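Lhca5 (Dunaliella salina, PDB 6SL5) binds chlorophylls a and b and lutein, and probably serves as a photosystem I light-harvesting antenna that passes excitation energy toward the core. Local coordinates at residues L1-Y14 against G21-G33. Residues are numbered along the deposited sequence; the frame is centred on the assembly and turned at random.
With CLA (chlorophyll a), chain B.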
loop_
_atom_site.group_PDB
_atom_site.type_symbol
_atom_site.label_atom_id
_atom_site.label_comp_id
_atom_site.label_asym_id
_atom_site.label_seq_id
_atom_site.Cartn_x
_atom_site.Cartn_y
_atom_site.Cartn_z
ATOM N N LEU R 1 61.441 -24.076 -28.832
ATOM C CA LEU R 1 60.955 -24.192 -27.451
ATOM C C LEU R 1 61.915 -24.392 -26.224
ATOM O O LEU R 1 61.523 -24.065 -25.109
ATOM C CB LEU R 1 59.895 -25.312 -27.423
ATOM C CG LEU R 1 58.865 -25.227 -26.289
ATOM C CD1 LEU R 1 58.368 -23.829 -26.232
ATOM C CD2 LEU R 1 57.736 -26.170 -26.378
ATOM N N PRO R 2 63.162 -24.898 -26.351
ATOM C CA PRO R 2 63.928 -25.056 -25.107
ATOM C C PRO R 2 64.512 -23.764 -24.548
ATOM O O PRO R 2 64.712 -23.662 -23.333
ATOM C CB PRO R 2 65.036 -26.040 -25.501
ATOM C CG PRO R 2 64.730 -26.457 -26.908
ATOM C CD PRO R 2 64.007 -25.325 -27.480
ATOM N N ALA R 3 64.772 -22.806 -25.447
ATOM C CA ALA R 3 65.373 -21.492 -25.111
ATOM C C ALA R 3 64.583 -20.789 -24.000
ATOM O O ALA R 3 65.202 -20.502 -22.953
ATOM C CB ALA R 3 65.459 -20.638 -26.352
ATOM N N ILE R 4 63.310 -20.439 -24.267
ATOM C CA ILE R 4 62.333 -19.765 -23.340
ATOM C C ILE R 4 62.589 -18.244 -23.209
ATOM O O ILE R 4 63.760 -17.820 -23.167
ATOM C CB ILE R 4 62.146 -20.522 -22.000
ATOM C CG1 ILE R 4 61.980 -22.029 -22.217
ATOM C CG2 ILE R 4 60.974 -19.973 -21.204
ATOM C CD1 ILE R 4 60.762 -22.399 -23.031
ATOM N N PRO R 5 61.542 -17.395 -23.060
ATOM C CA PRO R 5 61.698 -15.936 -23.001
ATOM C C PRO R 5 62.467 -15.439 -21.768
ATOM O O PRO R 5 63.608 -15.063 -21.909
ATOM C CB PRO R 5 60.263 -15.387 -22.935
ATOM C CG PRO R 5 59.378 -16.572 -23.247
ATOM C CD PRO R 5 60.159 -17.785 -22.797
ATOM N N LEU R 6 61.830 -15.446 -20.594
ATOM C CA LEU R 6 62.527 -14.944 -19.380
ATOM C C LEU R 6 62.976 -16.128 -18.517
ATOM O O LEU R 6 62.105 -16.915 -18.098
ATOM C CB LEU R 6 61.582 -14.014 -18.613
ATOM C CG LEU R 6 60.357 -14.679 -17.986
ATOM C CD1 LEU R 6 60.676 -15.188 -16.589
ATOM C CD2 LEU R 6 59.186 -13.712 -17.938
ATOM N N ALA R 7 64.288 -16.217 -18.266
ATOM C CA ALA R 7 64.913 -17.281 -17.445
ATOM C C ALA R 7 64.318 -18.651 -17.788
ATOM O O ALA R 7 64.559 -19.150 -18.904
ATOM C CB ALA R 7 64.736 -16.958 -15.981
ATOM N N ASP R 8 63.545 -19.207 -16.852
ATOM C CA ASP R 8 62.885 -20.534 -16.997
ATOM C C ASP R 8 61.369 -20.333 -16.879
ATOM O O ASP R 8 60.900 -20.098 -15.749
ATOM C CB ASP R 8 63.407 -21.549 -15.976
ATOM C CG ASP R 8 64.701 -22.226 -16.393
ATOM O OD1 ASP R 8 64.955 -23.348 -15.910
ATOM O OD2 ASP R 8 65.446 -21.626 -17.192
ATOM N N VAL R 9 60.651 -20.363 -18.002
ATOM C CA VAL R 9 59.175 -20.145 -17.991
ATOM C C VAL R 9 58.480 -21.384 -18.558
ATOM O O VAL R 9 58.872 -21.843 -19.647
ATOM C CB VAL R 9 58.785 -18.878 -18.776
ATOM C CG1 VAL R 9 57.473 -19.059 -19.523
ATOM C CG2 VAL R 9 58.724 -17.657 -17.873
ATOM N N GLN R 10 57.470 -21.885 -17.846
ATOM C CA GLN R 10 56.745 -23.052 -18.306
ATOM C C GLN R 10 56.113 -22.719 -19.638
ATOM O O GLN R 10 55.261 -21.828 -19.724
ATOM C CB GLN R 10 55.682 -23.456 -17.296
ATOM C CG GLN R 10 56.212 -23.499 -15.899
ATOM C CD GLN R 10 55.133 -23.805 -14.903
ATOM O OE1 GLN R 10 54.051 -24.272 -15.264
ATOM N NE2 GLN R 10 55.403 -23.516 -13.636
ATOM N N SER R 11 56.579 -23.402 -20.677
ATOM C CA SER R 11 56.044 -23.190 -22.002
ATOM C C SER R 11 54.596 -23.620 -22.010
ATOM O O SER R 11 54.218 -24.568 -21.320
ATOM C CB SER R 11 56.829 -23.997 -23.010
ATOM O OG SER R 11 56.856 -25.363 -22.655
ATOM N N LEU R 12 53.764 -22.884 -22.750
ATOM C CA LEU R 12 52.301 -23.163 -22.814
ATOM C C LEU R 12 52.052 -24.580 -23.343
ATOM O O LEU R 12 52.765 -25.000 -24.263
ATOM C CB LEU R 12 51.651 -22.098 -23.699
ATOM C CG LEU R 12 51.595 -20.710 -23.066
ATOM C CD1 LEU R 12 52.008 -19.636 -24.057
ATOM C CD2 LEU R 12 50.217 -20.424 -22.488
ATOM N N SER R 13 51.018 -25.250 -22.826
ATOM C CA SER R 13 50.702 -26.647 -23.226
ATOM C C SER R 13 50.387 -26.724 -24.724
ATOM O O SER R 13 50.881 -27.663 -25.378
ATOM C CB SER R 13 49.561 -27.186 -22.403
ATOM O OG SER R 13 49.323 -28.552 -22.706
ATOM N N TYR R 14 49.636 -25.753 -25.254
ATOM C CA TYR R 14 49.272 -25.767 -26.697
ATOM C C TYR R 14 50.522 -25.664 -27.580
ATOM O O TYR R 14 50.517 -26.261 -28.674
ATOM C CB TYR R 14 48.167 -24.761 -27.034
ATOM C CG TYR R 14 48.412 -23.346 -26.576
ATOM C CD1 TYR R 14 47.735 -22.825 -25.488
ATOM C CD2 TYR R 14 49.306 -22.523 -27.241
ATOM C CE1 TYR R 14 47.946 -21.524 -25.063
ATOM C CE2 TYR R 14 49.530 -21.221 -26.828
ATOM C CZ TYR R 14 48.846 -20.719 -25.736
ATOM O OH TYR R 14 49.054 -19.437 -25.322
ATOM N N GLY R 21 59.601 -21.214 -34.826
ATOM C CA GLY R 21 59.940 -20.072 -34.003
ATOM C C GLY R 21 59.195 -20.011 -32.691
ATOM O O GLY R 21 58.647 -18.969 -32.338
ATOM N N ASP R 22 59.179 -21.116 -31.960
ATOM C CA ASP R 22 58.492 -21.205 -30.678
ATOM C C ASP R 22 59.431 -20.791 -29.564
ATOM O O ASP R 22 60.259 -21.584 -29.129
ATOM C CB ASP R 22 58.013 -22.635 -30.411
ATOM C CG ASP R 22 57.019 -22.734 -29.243
ATOM O OD1 ASP R 22 57.001 -21.884 -28.346
ATOM O OD2 ASP R 22 56.184 -23.650 -29.240
ATOM N N MET R 23 59.362 -19.516 -29.178
ATOM C CA MET R 23 60.244 -19.003 -28.099
ATOM C C MET R 23 59.627 -19.351 -26.742
ATOM O O MET R 23 60.280 -19.095 -25.724
ATOM C CB MET R 23 60.440 -17.488 -28.211
ATOM C CG MET R 23 61.400 -17.092 -29.315
ATOM S SD MET R 23 63.049 -17.800 -29.071
ATOM C CE MET R 23 63.850 -17.302 -30.595
ATOM N N GLY R 24 58.423 -19.935 -26.751
ATOM C CA GLY R 24 57.709 -20.315 -25.516
ATOM C C GLY R 24 56.880 -19.171 -24.959
ATOM O O GLY R 24 56.239 -19.367 -23.908
ATOM N N PHE R 25 56.880 -18.022 -25.642
ATOM C CA PHE R 25 56.090 -16.846 -25.194
ATOM C C PHE R 25 54.826 -16.734 -26.048
ATOM O O PHE R 25 54.945 -16.541 -27.274
ATOM C CB PHE R 25 56.890 -15.549 -25.320
ATOM C CG PHE R 25 56.050 -14.304 -25.187
ATOM C CD1 PHE R 25 55.370 -13.787 -26.278
ATOM C CD2 PHE R 25 55.919 -13.660 -23.966
ATOM C CE1 PHE R 25 54.591 -12.648 -26.156
ATOM C CE2 PHE R 25 55.138 -12.522 -23.845
ATOM C CZ PHE R 25 54.476 -12.018 -24.939
ATOM N N ASP R 26 53.661 -16.847 -25.405
ATOM C CA ASP R 26 52.354 -16.746 -26.111
ATOM C C ASP R 26 51.228 -16.464 -25.110
ATOM O O ASP R 26 50.219 -17.190 -25.139
ATOM C CB ASP R 26 52.069 -17.954 -27.007
ATOM C CG ASP R 26 52.140 -17.632 -28.490
ATOM O OD1 ASP R 26 52.332 -16.447 -28.824
ATOM O OD2 ASP R 26 51.991 -18.568 -29.301
ATOM N N PRO R 27 51.342 -15.343 -24.191
ATOM C CA PRO R 27 50.445 -14.570 -22.973
ATOM C C PRO R 27 49.043 -14.279 -23.523
ATOM O O PRO R 27 48.970 -13.930 -24.695
ATOM C CB PRO R 27 51.207 -13.284 -22.655
ATOM C CG PRO R 27 52.052 -13.083 -23.880
ATOM C CD PRO R 27 52.531 -14.479 -24.217
ATOM N N LEU R 28 48.011 -14.557 -22.706
ATOM C CA LEU R 28 46.542 -14.368 -22.935
ATOM C C LEU R 28 45.949 -15.481 -23.816
ATOM O O LEU R 28 44.739 -15.413 -24.104
ATOM C CB LEU R 28 46.195 -12.964 -23.451
ATOM C CG LEU R 28 46.238 -11.841 -22.416
ATOM C CD1 LEU R 28 47.598 -11.774 -21.739
ATOM C CD2 LEU R 28 45.896 -10.504 -23.057
ATOM N N HIS R 29 46.778 -16.452 -24.216
ATOM C CA HIS R 29 46.326 -17.604 -25.041
ATOM C C HIS R 29 45.543 -17.117 -26.266
ATOM O O HIS R 29 44.452 -17.662 -26.522
ATOM C CB HIS R 29 45.501 -18.573 -24.182
ATOM C CG HIS R 29 46.227 -19.069 -22.977
ATOM N ND1 HIS R 29 46.185 -20.392 -22.581
ATOM C CD2 HIS R 29 47.021 -18.434 -22.088
ATOM C CE1 HIS R 29 46.916 -20.549 -21.497
ATOM N NE2 HIS R 29 47.441 -19.361 -21.174
ATOM N N LEU R 30 46.087 -16.135 -26.991
ATOM C CA LEU R 30 45.424 -15.590 -28.207
ATOM C C LEU R 30 45.307 -16.702 -29.252
ATOM O O LEU R 30 44.235 -16.813 -29.878
ATOM C CB LEU R 30 46.253 -14.417 -28.738
ATOM C CG LEU R 30 45.625 -13.647 -29.897
ATOM C CD1 LEU R 30 44.149 -13.383 -29.637
ATOM C CD2 LEU R 30 46.364 -12.343 -30.146
ATOM N N GLY R 31 46.358 -17.511 -29.423
ATOM C CA GLY R 31 46.326 -18.607 -30.413
ATOM C C GLY R 31 46.467 -19.971 -29.758
ATOM O O GLY R 31 47.505 -20.207 -29.114
ATOM N N SER R 32 45.463 -20.840 -29.921
ATOM C CA SER R 32 45.501 -22.200 -29.319
ATOM C C SER R 32 44.748 -23.200 -30.204
ATOM O O SER R 32 44.839 -24.413 -29.932
ATOM C CB SER R 32 44.956 -22.189 -27.914
ATOM O OG SER R 32 43.584 -21.825 -27.908
ATOM N N GLY R 33 44.024 -22.704 -31.213
ATOM C CA GLY R 33 43.278 -23.555 -32.120
ATOM C C GLY R 33 44.258 -24.112 -33.132
ATOM O O GLY R 33 45.179 -23.414 -33.566
HETATM MG MG CLA B . 54.623 -13.202 -32.954
HETATM C CHA CLA B . 54.519 -16.341 -31.488
HETATM C CHB CLA B . 51.818 -13.934 -34.792
HETATM C CHC CLA B . 54.809 -10.175 -34.222
HETATM C CHD CLA B . 57.552 -12.518 -31.053
HETATM N NA CLA B . 53.292 -14.954 -33.127
HETATM C C1A CLA B . 53.401 -16.107 -32.468
HETATM C C2A CLA B . 52.343 -17.101 -32.859
HETATM C C3A CLA B . 51.547 -16.316 -33.892
HETATM C C4A CLA B . 52.234 -14.988 -33.961
HETATM C CMA CLA B . 51.190 -17.080 -35.136
HETATM C CAA CLA B . 51.293 -17.357 -31.798
HETATM C CBA CLA B . 50.575 -16.054 -31.455
HETATM C CGA CLA B . 49.242 -16.358 -30.820
HETATM O O1A CLA B . 49.185 -17.172 -29.914
HETATM O O2A CLA B . 48.164 -15.736 -31.263
HETATM N NB CLA B . 53.481 -12.201 -34.304
HETATM C C1B CLA B . 52.372 -12.649 -34.960
HETATM C C2B CLA B . 51.876 -11.614 -35.833
HETATM C C3B CLA B . 52.729 -10.560 -35.668
HETATM C C4B CLA B . 53.744 -10.949 -34.692
HETATM C CMB CLA B . 50.675 -11.686 -36.739
HETATM C CAB CLA B . 52.659 -9.246 -36.340
HETATM C CBB CLA B . 51.472 -8.916 -37.213
HETATM N NC CLA B . 55.961 -11.606 -32.661
HETATM C C1C CLA B . 55.854 -10.450 -33.305
HETATM C C2C CLA B . 56.936 -9.498 -32.955
HETATM C C3C CLA B . 57.699 -10.176 -32.044
HETATM C C4C CLA B . 57.084 -11.488 -31.871
HETATM C CMC CLA B . 57.132 -8.103 -33.486
HETATM C CAC CLA B . 58.944 -9.667 -31.359
HETATM C CBC CLA B . 58.623 -9.319 -29.922
HETATM N ND CLA B . 55.790 -14.090 -31.618
HETATM C C1D CLA B . 56.917 -13.774 -30.916
HETATM C C2D CLA B . 57.361 -14.868 -30.058
HETATM C C3D CLA B . 56.414 -15.859 -30.293
HETATM C C4D CLA B . 55.487 -15.383 -31.217
HETATM C CMD CLA B . 58.510 -15.055 -29.103
HETATM C CAD CLA B . 56.052 -17.210 -29.913
HETATM O OBD CLA B . 56.474 -17.805 -28.937
HETATM C CBD CLA B . 54.824 -17.587 -30.691
HETATM C CGD CLA B . 55.134 -18.702 -31.645
HETATM O O1D CLA B . 55.980 -18.561 -32.511
HETATM O O2D CLA B . 54.487 -19.860 -31.556
HETATM C CED CLA B . 55.297 -21.010 -31.326
HETATM C C1 CLA B . 48.234 -14.821 -32.401
HETATM C C2 CLA B . 48.953 -13.495 -32.320
HETATM C C3 CLA B . 48.406 -12.397 -32.863
HETATM C C4 CLA B . 47.079 -12.450 -33.558
HETATM C C5 CLA B . 49.078 -11.044 -32.816
HETATM C C6 CLA B . 48.767 -10.353 -31.494
HETATM C C7 CLA B . 47.586 -9.400 -31.630
HETATM C C8 CLA B . 48.038 -7.946 -31.554
HETATM C C9 CLA B . 49.435 -7.779 -32.140
HETATM C C10 CLA B . 47.995 -7.471 -30.106
HETATM C C11 CLA B . 47.848 -5.956 -30.031
HETATM C C12 CLA B . 49.191 -5.286 -29.775
HETATM C C13 CLA B . 49.901 -5.917 -28.585
HETATM C C14 CLA B . 49.314 -5.419 -27.270
HETATM C C15 CLA B . 51.393 -5.622 -28.664
HETATM C C16 CLA B . 51.650 -4.172 -29.060
HETATM C C17 CLA B . 52.859 -4.070 -29.984
HETATM C C18 CLA B . 53.804 -2.961 -29.537
HETATM C C19 CLA B . 55.258 -3.402 -29.655
HETATM C C20 CLA B . 53.559 -1.683 -30.330
#
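With chi1 at 52°, the CG of Y14 sits between its backbone N and carbonyl carbon, and the ring is thereby carried in among D26, H29, G31 and S32; H29, its CG anti to the carbonyl carbon (chi1 -57°), turns its imidazole face to meet it. The two rings form an offset edge-to-face pair with planes at 72°, Y14 CE1 coming to 3.2 Å from H29 ND1. L12 covers the same imidazole face, its CD2 making a CH-pi contact 3.6 Å from the ring centroid, while its other methyl, CD1, rests against CB of D26. Over one face of the tyrosine lie the carbonyl oxygen of G31 and CB of S32, the latter in a CH-pi contact 4.1 Å from the ring centroid, and over the opposite face lies L12 CB; Y14 OH reaches to 2.5 Å from D26 O, which lies at the ring edge. Replacing Y14 by an alanine removes the ring between L12 CB and S32 CB, which would probably open a gap there and leave the H29 imidazole without its aromatic partner.

Nearer the N-terminus, L1 N donates to D22 O (2.8 Å) within the carbonyl plane, and the side chains of these residues run alongside each other. D22 OD1 accepts from G24 N, two residues on, through its anti lone pair, an Asx turn, and P5 CG packs on F25 CB at 3.4 Å.

The 21-33 loop faces chlorophyll a: M23 N and F25 N make weak hydrogen bonds to its OBD, and G31 N another to O1A. F25 also touches chlorophyll b and lutein. Side-chain carbons and rings of 1-14 thus pack on a loop whose amides face the pigment, consistent with the N-terminal loop helping to shape that side of the chlorophyll site.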